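Local coordinates for protein thioredoxin (TrxA-1) (Sulfolobus solfataricus, PDB 3TCO) that probably reduces protein disulfides, as thioredoxins do, through a redox-active pair of cysteines, at residues D27-W32 against R58-E63. Numbering follows the deposited sequence.
Sequences DCWAEW and RLNVDE
W29 lays its indole across the neighbouring strand, between the side chains of R58 and N60. Its CB rises from the same sheet face as theirs, and CG takes the crowded position between backbone N and carbonyl carbon (chi1 67°), carrying the ring over residues 58-60. CD1 comes 3.3 Å from L59 O; NE1 donates a hydrogen bond to a water that in turn makes a weak one to R58 O. On the six-membered ring, CZ2 meets R58 NH1 at 3.3 Å, at the edge of the guanidinium, whose NE is hydrogen-bonded to T6 OG1; the two planes are turned 53° apart. N60 ND2 sits over one ring face, nearest CZ2 and CH2, and N60 CA makes a CH-pi contact with the five-membered ring. Replacing the indole with the methyl of an alanine would probably open a gap between R58 and N60, with N60 CA and ND2 losing the ring face they pack on. The backbones pair in parallel: L59 N bonds to D27 O, W29 N to L59 O, and V61 N to W29 O. On the other sheet face C28 SG packs on L59 CD2 at 4.0 Å. W32 NE1 donates to the syn lone pair of D62 OD2 (2.7 Å, 161°), tying the loop before the C33-C36 disulfide to the turn after strand 55-60. Strands 23-29 and 55-60, linked through helix 34-49, form a beta-alpha-beta unit of the thioredoxin fold; E40 of that helix touches W29.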
ATOM      1  N   ASP A  27       1.036  -0.763  -1.274  1.00 13.58           N
ATOM      2  CA  ASP A  27       0.666  -1.368  -2.551  1.00 15.04           C
ATOM      3  C   ASP A  27       1.817  -2.311  -2.939  1.00 14.86           C
ATOM      4  O   ASP A  27       2.911  -1.866  -3.260  1.00 13.92           O
ATOM      5  CB  ASP A  27       0.462  -0.270  -3.612  1.00 14.15           C
ATOM      6  CG  ASP A  27       0.347  -0.825  -5.038  1.00 17.32           C
ATOM      7  OD1 ASP A  27       0.033  -2.015  -5.220  1.00 17.51           O
ATOM      8  OD2 ASP A  27       0.562  -0.050  -5.982  1.00 21.14           O
ATOM      9  N   CYS A  28       1.570  -3.612  -2.832  1.00 14.13           N
ATOM     10  CA  CYS A  28       2.563  -4.627  -3.180  1.00 14.26           C
ATOM     11  C   CYS A  28       2.387  -4.870  -4.682  1.00 15.97           C
ATOM     12  O   CYS A  28       1.322  -5.305  -5.137  1.00 15.34           O
ATOM     13  CB  CYS A  28       2.301  -5.884  -2.355  1.00 14.20           C
ATOM     14  SG  CYS A  28       2.413  -5.575  -0.542  1.00 17.60           S
ATOM     15  N   TRP A  29       3.432  -4.578  -5.454  1.00 15.37           N
ATOM     16  CA  TRP A  29       3.352  -4.679  -6.909  1.00 15.55           C
ATOM     17  C   TRP A  29       4.622  -5.208  -7.572  1.00 15.81           C
ATOM     18  O   TRP A  29       5.603  -5.523  -6.911  1.00 15.45           O
ATOM     19  CB  TRP A  29       3.099  -3.289  -7.478  1.00 14.85           C
ATOM     20  CG  TRP A  29       4.298  -2.394  -7.249  1.00 16.57           C
ATOM     21  CD1 TRP A  29       4.748  -1.919  -6.050  1.00 17.75           C
ATOM     22  CD2 TRP A  29       5.245  -1.952  -8.233  1.00 18.26           C
ATOM     23  NE1 TRP A  29       5.919  -1.217  -6.222  1.00 19.36           N
ATOM     24  CE2 TRP A  29       6.248  -1.221  -7.551  1.00 19.71           C
ATOM     25  CE3 TRP A  29       5.348  -2.108  -9.622  1.00 19.67           C
ATOM     26  CZ2 TRP A  29       7.340  -0.643  -8.211  1.00 19.60           C
ATOM     27  CZ3 TRP A  29       6.436  -1.534 -10.282  1.00 20.84           C
ATOM     28  CH2 TRP A  29       7.419  -0.809  -9.572  1.00 22.64           C
ATOM     29  N   ALA A  30       4.574  -5.254  -8.901  1.00 17.27           N
ATOM     30  CA  ALA A  30       5.687  -5.683  -9.749  1.00 18.64           C
ATOM     31  C   ALA A  30       5.380  -5.164 -11.152  1.00 19.20           C
ATOM     32  O   ALA A  30       4.218  -5.116 -11.557  1.00 17.98           O
ATOM     33  CB  ALA A  30       5.812  -7.205  -9.755  1.00 19.44           C
ATOM     34  N   GLU A  31       6.412  -4.769 -11.893  1.00 19.72           N
ATOM     35  CA  GLU A  31       6.210  -4.225 -13.237  1.00 22.12           C
ATOM     36  C   GLU A  31       5.593  -5.191 -14.263  1.00 21.06           C
ATOM     37  O   GLU A  31       4.928  -4.761 -15.207  1.00 20.74           O
ATOM     38  CB  GLU A  31       7.538  -3.689 -13.787  1.00 24.85           C
ATOM     39  CG  GLU A  31       7.355  -2.533 -14.758  1.00 31.41           C
ATOM     40  CD  GLU A  31       8.636  -2.149 -15.472  1.00 34.48           C
ATOM     41  OE1 GLU A  31       9.714  -2.194 -14.838  1.00 36.59           O
ATOM     42  OE2 GLU A  31       8.564  -1.788 -16.668  1.00 38.37           O
ATOM     43  N   TRP A  32       5.801  -6.490 -14.073  1.00 18.82           N
ATOM     44  CA  TRP A  32       5.286  -7.490 -15.010  1.00 18.96           C
ATOM     45  C   TRP A  32       3.824  -7.857 -14.785  1.00 19.15           C
ATOM     46  O   TRP A  32       3.257  -8.670 -15.523  1.00 16.34           O
ATOM     47  CB  TRP A  32       6.118  -8.768 -14.906  1.00 15.59           C
ATOM     48  CG  TRP A  32       6.369  -9.196 -13.480  1.00 15.83           C
ATOM     49  CD1 TRP A  32       7.527  -9.042 -12.774  1.00 14.93           C
ATOM     50  CD2 TRP A  32       5.469  -9.913 -12.621  1.00 17.29           C
ATOM     51  NE1 TRP A  32       7.413  -9.629 -11.540  1.00 16.11           N
ATOM     52  CE2 TRP A  32       6.162 -10.172 -11.415  1.00 16.87           C
ATOM     53  CE3 TRP A  32       4.148 -10.366 -12.755  1.00 15.51           C
ATOM     54  CZ2 TRP A  32       5.579 -10.869 -10.345  1.00 18.42           C
ATOM     55  CZ3 TRP A  32       3.567 -11.060 -11.693  1.00 18.36           C
ATOM     56  CH2 TRP A  32       4.287 -11.305 -10.501  1.00 16.95           C
ATOM     57  N   ARG A  58       4.672   1.770  -1.328  1.00 13.77           N
ATOM     58  CA  ARG A  58       4.695   0.840  -2.441  1.00 15.65           C
ATOM     59  C   ARG A  58       5.832  -0.112  -2.143  1.00 15.19           C
ATOM     60  O   ARG A  58       6.942   0.315  -1.810  1.00 15.59           O
ATOM     61  CB  ARG A  58       4.961   1.563  -3.770  1.00 16.97           C
ATOM     62  CG  ARG A  58       3.844   2.512  -4.178  1.00 20.72           C
ATOM     63  CD  ARG A  58       4.003   3.013  -5.608  1.00 24.77           C
ATOM     64  NE  ARG A  58       5.168   3.869  -5.801  1.00 27.16           N
ATOM     65  CZ  ARG A  58       6.264   3.495  -6.456  1.00 28.73           C
ATOM     66  NH1 ARG A  58       6.347   2.275  -6.973  1.00 26.35           N
ATOM     67  NH2 ARG A  58       7.266   4.351  -6.620  1.00 28.82           N
ATOM     68  N   LEU A  59       5.539  -1.401  -2.222  1.00 14.83           N
ATOM     69  CA  LEU A  59       6.552  -2.415  -1.974  1.00 14.70           C
ATOM     70  C   LEU A  59       6.651  -3.272  -3.234  1.00 14.12           C
ATOM     71  O   LEU A  59       5.702  -3.970  -3.592  1.00 14.74           O
ATOM     72  CB  LEU A  59       6.149  -3.294  -0.789  1.00 14.17           C
ATOM     73  CG  LEU A  59       7.145  -4.354  -0.292  1.00 15.56           C
ATOM     74  CD1 LEU A  59       8.089  -3.780   0.777  1.00 16.13           C
ATOM     75  CD2 LEU A  59       6.343  -5.510   0.295  1.00 14.72           C
ATOM     76  N   ASN A  60       7.770  -3.181  -3.933  1.00 14.39           N
ATOM     77  CA  ASN A  60       7.935  -4.016  -5.111  1.00 15.52           C
ATOM     78  C   ASN A  60       8.270  -5.399  -4.551  1.00 15.43           C
ATOM     79  O   ASN A  60       9.272  -5.571  -3.851  1.00 14.98           O
ATOM     80  CB  ASN A  60       9.056  -3.499  -5.992  1.00 17.69           C
ATOM     81  CG  ASN A  60       9.254  -4.355  -7.213  1.00 17.43           C
ATOM     82  OD1 ASN A  60       9.589  -5.532  -7.095  1.00 18.92           O
ATOM     83  ND2 ASN A  60       9.034  -3.775  -8.392  1.00 16.09           N
ATOM     84  N   VAL A  61       7.417  -6.377  -4.830  1.00 16.31           N
ATOM     85  CA  VAL A  61       7.621  -7.710  -4.284  1.00 17.57           C
ATOM     86  C   VAL A  61       8.882  -8.434  -4.735  1.00 17.67           C
ATOM     87  O   VAL A  61       9.418  -9.223  -3.977  1.00 17.97           O
ATOM     88  CB  VAL A  61       6.389  -8.641  -4.522  1.00 16.33           C
ATOM     89  CG1 VAL A  61       5.152  -8.063  -3.817  1.00 15.67           C
ATOM     90  CG2 VAL A  61       6.123  -8.821  -6.003  1.00 15.44           C
ATOM     91  N   ASP A  62       9.375  -8.173  -5.942  1.00 18.38           N
ATOM     92  CA  ASP A  62      10.589  -8.877  -6.366  1.00 19.67           C
ATOM     93  C   ASP A  62      11.842  -8.393  -5.650  1.00 19.94           C
ATOM     94  O   ASP A  62      12.825  -9.127  -5.569  1.00 19.89           O
ATOM     95  CB  ASP A  62      10.784  -8.792  -7.878  1.00 20.92           C
ATOM     96  CG  ASP A  62       9.724  -9.549  -8.628  1.00 21.04           C
ATOM     97  OD1 ASP A  62       9.216 -10.544  -8.064  1.00 21.49           O
ATOM     98  OD2 ASP A  62       9.407  -9.157  -9.773  1.00 25.87           O
ATOM     99  N   GLU A  63      11.820  -7.171  -5.130  1.00 20.68           N
ATOM    100  CA  GLU A  63      12.980  -6.669  -4.385  1.00 22.83           C
ATOM    101  C   GLU A  63      12.785  -6.751  -2.872  1.00 22.54           C
ATOM    102  O   GLU A  63      13.687  -6.400  -2.111  1.00 23.66           O
ATOM    103  CB  GLU A  63      13.302  -5.220  -4.764  1.00 26.62           C
ATOM    104  CG  GLU A  63      12.335  -4.582  -5.724  1.00 33.54           C
ATOM    105  CD  GLU A  63      12.852  -3.259  -6.265  1.00 35.95           C
ATOM    106  OE1 GLU A  63      14.019  -3.217  -6.717  1.00 38.66           O
ATOM    107  OE2 GLU A  63      12.090  -2.269  -6.252  1.00 37.39           O
TER
HETATM  108  O   HOH W   1       8.169   0.254  -4.701  1.00 17.37           O
HETATM  109  O   HOH W   2       9.091  -4.807 -11.011  1.00 19.39           O